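Local coordinates for CofB (Escherichia coli, PDB 5AX6), which is a homotrimeric minor pilin of the CFA/III type IVb pilus of enterotoxigenic strains and probably takes part in pilus assembly, at residues A[56-61]-A[125-130]; A[399-404]-A[451-456]. All blocks are in the same frame, centred on the assembly; numbering follows the deposited sequence.

Contact 1: residues A[56-61]-A[125-130]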
# COMPACT_ATOMS: atom_id res chain seq x y z
N ASN A 56 -26.93 34.42 -9.74
CA ASN A 56 -27.43 35.16 -8.58
C ASN A 56 -26.36 35.28 -7.49
O ASN A 56 -25.80 34.28 -7.08
CB ASN A 56 -28.67 34.48 -8.00
CG ASN A 56 -29.87 34.58 -8.90
OD1 ASN A 56 -29.74 34.60 -10.13
ND2 ASN A 56 -31.05 34.65 -8.31
N ARG A 57 -26.12 36.50 -7.02
CA ARG A 57 -25.22 36.73 -5.87
C ARG A 57 -25.78 37.78 -4.94
O ARG A 57 -26.38 38.75 -5.38
CB ARG A 57 -23.83 37.20 -6.32
CG ARG A 57 -23.10 36.24 -7.23
CD ARG A 57 -22.66 35.00 -6.47
NE ARG A 57 -21.77 34.24 -7.33
CZ ARG A 57 -22.20 33.41 -8.28
NH1 ARG A 57 -23.50 33.21 -8.46
NH2 ARG A 57 -21.31 32.78 -9.04
N THR A 58 -25.53 37.60 -3.65
CA THR A 58 -25.72 38.69 -2.71
C THR A 58 -24.34 39.27 -2.38
O THR A 58 -23.32 38.67 -2.71
CB THR A 58 -26.45 38.22 -1.44
OG1 THR A 58 -25.63 37.27 -0.74
CG2 THR A 58 -27.79 37.55 -1.82
N THR A 59 -24.30 40.43 -1.74
CA THR A 59 -23.00 41.08 -1.52
C THR A 59 -22.72 41.37 -0.05
O THR A 59 -21.79 42.13 0.27
CB THR A 59 -22.90 42.39 -2.32
OG1 THR A 59 -23.95 43.27 -1.90
CG2 THR A 59 -23.03 42.13 -3.81
N ASN A 60 -23.49 40.76 0.84
CA ASN A 60 -23.29 40.97 2.27
C ASN A 60 -22.16 40.10 2.83
O ASN A 60 -22.39 39.11 3.54
CB ASN A 60 -24.60 40.72 3.04
CG ASN A 60 -25.25 39.38 2.71
OD1 ASN A 60 -25.25 38.94 1.56
ND2 ASN A 60 -25.82 38.74 3.72
N LYS A 61 -20.92 40.48 2.54
CA LYS A 61 -19.75 39.71 3.00
C LYS A 61 -19.62 39.73 4.52
O LYS A 61 -19.17 38.76 5.12
CB LYS A 61 -18.46 40.24 2.37
CG LYS A 61 -18.44 40.24 0.87
CD LYS A 61 -17.08 40.71 0.40
CE LYS A 61 -17.02 40.85 -1.10
NZ LYS A 61 -15.65 41.27 -1.51
N ARG A 125 -34.79 29.99 1.33
CA ARG A 125 -34.02 30.90 0.52
C ARG A 125 -32.54 30.62 0.71
O ARG A 125 -32.12 30.19 1.80
CB ARG A 125 -34.37 32.34 0.89
CG ARG A 125 -33.35 33.37 0.53
CD ARG A 125 -33.83 34.74 0.97
NE ARG A 125 -32.72 35.69 1.06
CZ ARG A 125 -32.86 36.97 1.35
NH1 ARG A 125 -34.08 37.46 1.57
NH2 ARG A 125 -31.79 37.75 1.41
N ILE A 126 -31.78 30.83 -0.35
CA ILE A 126 -30.33 30.62 -0.34
C ILE A 126 -29.65 31.86 -0.87
O ILE A 126 -30.08 32.42 -1.88
CB ILE A 126 -29.94 29.40 -1.19
CG1 ILE A 126 -30.59 28.13 -0.62
CG2 ILE A 126 -28.41 29.25 -1.25
CD1 ILE A 126 -30.49 26.92 -1.56
N ASP A 127 -28.61 32.30 -0.17
CA ASP A 127 -27.82 33.46 -0.58
C ASP A 127 -26.40 33.03 -0.91
O ASP A 127 -25.70 32.55 -0.02
CB ASP A 127 -27.77 34.54 0.53
CG ASP A 127 -29.13 35.18 0.83
OD1 ASP A 127 -30.14 34.75 0.24
OD2 ASP A 127 -29.18 36.10 1.69
N PHE A 128 -25.98 33.20 -2.16
CA PHE A 128 -24.59 32.96 -2.58
C PHE A 128 -23.82 34.27 -2.44
O PHE A 128 -23.94 35.15 -3.30
CB PHE A 128 -24.50 32.49 -4.03
CG PHE A 128 -25.01 31.09 -4.28
CD1 PHE A 128 -25.02 30.15 -3.27
CD2 PHE A 128 -25.45 30.72 -5.54
CE1 PHE A 128 -25.49 28.85 -3.51
CE2 PHE A 128 -25.91 29.44 -5.79
CZ PHE A 128 -25.94 28.51 -4.77
N VAL A 129 -23.05 34.40 -1.37
CA VAL A 129 -22.35 35.66 -1.08
C VAL A 129 -21.10 35.81 -1.95
O VAL A 129 -20.17 35.01 -1.84
CB VAL A 129 -21.98 35.75 0.41
CG1 VAL A 129 -21.26 37.07 0.72
CG2 VAL A 129 -23.25 35.62 1.28
N ALA A 130 -21.08 36.81 -2.83
CA ALA A 130 -19.99 36.97 -3.80
C ALA A 130 -18.77 37.61 -3.18
O ALA A 130 -18.89 38.52 -2.36
CB ALA A 130 -20.44 37.79 -4.98
O HOH W 1 -27.60 34.05 -4.37
O HOH W 2 -28.26 38.63 1.40
O HOH W 3 -27.57 36.43 3.96
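Asn56 O comes up to the edge of the Phe128 ring, 3.9 Å from CD2, while the Arg57 guanidinium has Ala130 CB at its own edge. That guanidinium also receives Asn56 O in its plane: NH1 donates to it at 2.9 Å but stands above the carbonyl plane, off the lone pairs. Arg57 bends at chi2 (-70°), which lays CD along Phe128 O, and further on NH1 reaches Tyr54 O and NH2 reaches Leu45 O and Ser137 O. The third flat group, Arg125, takes the Asp127 carboxylate side-on, NE to OD1 at 2.9 Å and NH2 to OD2, both on the syn side. Thr58 CG2 packs against CB and CG of Asp127, the two side chains crossing at about a right angle.

Between these groups the loop joins the strand at a single bridge of the parallel pattern. Thr58 N donates to Phe128 O at 2.9 Å, and Ala130 N returns an almost straight bond to Thr58 O. Strand 121-130 belongs to the antiparallel sheet of the pilin domain, where Phe128 packs on Ile21 and Val25 of helix 4-25, as expected of a type IV pilin fold.

Thr58 OG1, set between backbone N and carbonyl carbon by chi1 of 65°, donates to Asn60 OD1 and rests on Val129 CG2 at 3.5 Å. A water lies between Asn60 ND2 and Asp127 OD2. Asn60 is the centre of an inverse gamma turn; Asn60 O lies 3.7 Å from Val129 CG1 and accepts a hydrogen bond from Arg141 NH2. Beyond it the extended Lys61 chain passes Ala130 O, with CE 3.2 Å away.

Contact 2: residues A[399-404]-A[451-456]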
# COMPACT_ATOMS: atom_id res chain seq x y z
N PRO A 399 5.32 -28.41 15.99
CA PRO A 399 6.43 -28.88 15.15
C PRO A 399 6.20 -30.30 14.69
O PRO A 399 5.69 -31.12 15.46
CB PRO A 399 7.66 -28.79 16.07
CG PRO A 399 7.09 -28.74 17.46
CD PRO A 399 5.74 -28.10 17.37
N ARG A 400 6.55 -30.59 13.44
CA ARG A 400 6.31 -31.89 12.85
C ARG A 400 7.58 -32.40 12.21
O ARG A 400 8.41 -31.61 11.75
CB ARG A 400 5.19 -31.81 11.80
CG ARG A 400 3.82 -31.35 12.34
CD ARG A 400 3.19 -32.40 13.25
NE ARG A 400 3.23 -33.70 12.59
CZ ARG A 400 2.34 -34.12 11.70
NH1 ARG A 400 1.29 -33.37 11.38
NH2 ARG A 400 2.49 -35.31 11.13
N LEU A 401 7.73 -33.71 12.15
CA LEU A 401 8.86 -34.30 11.46
C LEU A 401 8.46 -35.68 10.94
O LEU A 401 7.81 -36.44 11.65
CB LEU A 401 10.10 -34.39 12.37
CG LEU A 401 11.40 -34.91 11.75
CD1 LEU A 401 12.63 -34.35 12.46
CD2 LEU A 401 11.47 -36.45 11.73
N SER A 402 8.81 -35.97 9.69
CA SER A 402 8.63 -37.30 9.13
C SER A 402 9.93 -37.74 8.47
O SER A 402 10.81 -36.91 8.20
CB SER A 402 7.50 -37.33 8.10
OG SER A 402 6.27 -37.61 8.74
N ALA A 403 10.06 -39.04 8.24
CA ALA A 403 11.25 -39.59 7.59
C ALA A 403 10.80 -40.62 6.54
O ALA A 403 9.99 -41.49 6.84
CB ALA A 403 12.19 -40.24 8.61
N SER A 404 11.29 -40.48 5.31
CA SER A 404 10.99 -41.43 4.23
C SER A 404 12.29 -42.11 3.81
O SER A 404 13.34 -41.48 3.83
CB SER A 404 10.35 -40.73 3.04
OG SER A 404 9.19 -40.02 3.42
N SER A 451 12.79 -30.08 23.32
CA SER A 451 13.80 -29.38 22.52
C SER A 451 14.50 -30.19 21.42
O SER A 451 15.13 -29.62 20.54
CB SER A 451 14.87 -28.80 23.46
OG SER A 451 15.58 -29.84 24.11
N LYS A 452 14.39 -31.52 21.45
CA LYS A 452 15.08 -32.34 20.46
C LYS A 452 14.15 -33.30 19.71
O LYS A 452 13.17 -33.78 20.27
CB LYS A 452 16.20 -33.17 21.12
CG LYS A 452 17.25 -32.36 21.87
CD LYS A 452 18.14 -31.57 20.91
CE LYS A 452 19.32 -30.93 21.64
NZ LYS A 452 20.33 -30.34 20.70
N TRP A 453 14.48 -33.56 18.44
CA TRP A 453 13.93 -34.69 17.69
C TRP A 453 14.90 -35.85 17.74
O TRP A 453 16.09 -35.66 17.52
CB TRP A 453 13.69 -34.37 16.21
CG TRP A 453 12.58 -33.41 15.88
CD1 TRP A 453 12.73 -32.14 15.41
CD2 TRP A 453 11.18 -33.66 15.92
NE1 TRP A 453 11.50 -31.57 15.18
CE2 TRP A 453 10.53 -32.49 15.48
CE3 TRP A 453 10.39 -34.77 16.28
CZ2 TRP A 453 9.14 -32.38 15.41
CZ3 TRP A 453 9.02 -34.66 16.22
CH2 TRP A 453 8.40 -33.47 15.78
N TYR A 454 14.39 -37.06 17.97
CA TYR A 454 15.22 -38.25 17.89
C TYR A 454 14.72 -39.19 16.82
O TYR A 454 13.58 -39.63 16.88
CB TYR A 454 15.25 -38.99 19.23
CG TYR A 454 15.67 -38.12 20.39
CD1 TYR A 454 17.01 -37.92 20.68
CD2 TYR A 454 14.72 -37.50 21.18
CE1 TYR A 454 17.40 -37.12 21.75
CE2 TYR A 454 15.10 -36.70 22.25
CZ TYR A 454 16.44 -36.52 22.53
OH TYR A 454 16.80 -35.73 23.59
N ILE A 455 15.58 -39.52 15.86
CA ILE A 455 15.20 -40.44 14.81
C ILE A 455 16.09 -41.66 14.92
O ILE A 455 17.32 -41.55 14.90
CB ILE A 455 15.32 -39.83 13.39
CG1 ILE A 455 14.49 -38.54 13.28
CG2 ILE A 455 14.80 -40.81 12.36
CD1 ILE A 455 15.28 -37.25 13.43
N THR A 456 15.46 -42.83 15.04
CA THR A 456 16.20 -44.07 15.19
C THR A 456 15.58 -45.13 14.32
O THR A 456 14.47 -44.95 13.82
CB THR A 456 16.22 -44.57 16.63
OG1 THR A 456 14.86 -44.76 17.07
CG2 THR A 456 16.92 -43.56 17.52
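Leu401 lies across one face of the Trp453 indole, and this CH-pi contact carries most of the meeting. Leu401 CB stands 3.6 Å from the centroid of the Trp453 six-membered ring, 7° off the normal, so it is almost squarely over the centre. With CG anti to the backbone N (chi1 -176°), Leu401 sends CD1 over the five-membered ring, 3.5 Å from Trp453 CG. Leucine and indole lie alongside one another, pointing opposite ways.

Apolar contacts extend the patch both ways. Pro399 CB packs on Trp453 CZ2 at 3.9 Å, with the proline's carbonyl group at the indole edge. On the other side Leu401 CD2 and Ile455 CG1 meet tip to tip at 4.0 Å.

No hydrogen bond crosses between the segments. The axes of these two short strand segments come within 9.4 Å and lie 17° apart, nearly parallel; their strands belong to two sheets packed face to face, consistent with a beta-sandwich in the C-terminal domain. Gln386 ties them indirectly, accepting from Trp453 NE1 and donating to Arg400 O, while Met335 of the third subunit packs on Trp453.

Were Trp453 exchanged for an alanine, the space beneath Leu401 and beside Pro399 would probably be left unfilled and Gln386 OE1 would lose its indole donor. With no direct polar bond between the segments, their fit rests on burial and close packing of apolar side chains, the indole chief among them, with Gln386 a polar link from outside.

In the fold
Both contacts are largely buried, but they sit on opposite sides of the chain's centre, their centres about 83 Å apart, and share no strand or sheet. Contact 1 fastens a loop to a strand inside the pilin domain; contact 2 presses two sheets together in the C-terminal domain. Their chemistry follows from this. The irregular loop has backbone groups to satisfy, so contact 1 relies on hydrogen bonds, a flanking salt bridge and waters, with exposed Lys61 at its margin. The strands of contact 2 already pair within their own sheets and meet through apolar side chains. Other subunits reach the neighbourhood of contact 2, whereas none touches the segments of contact 1.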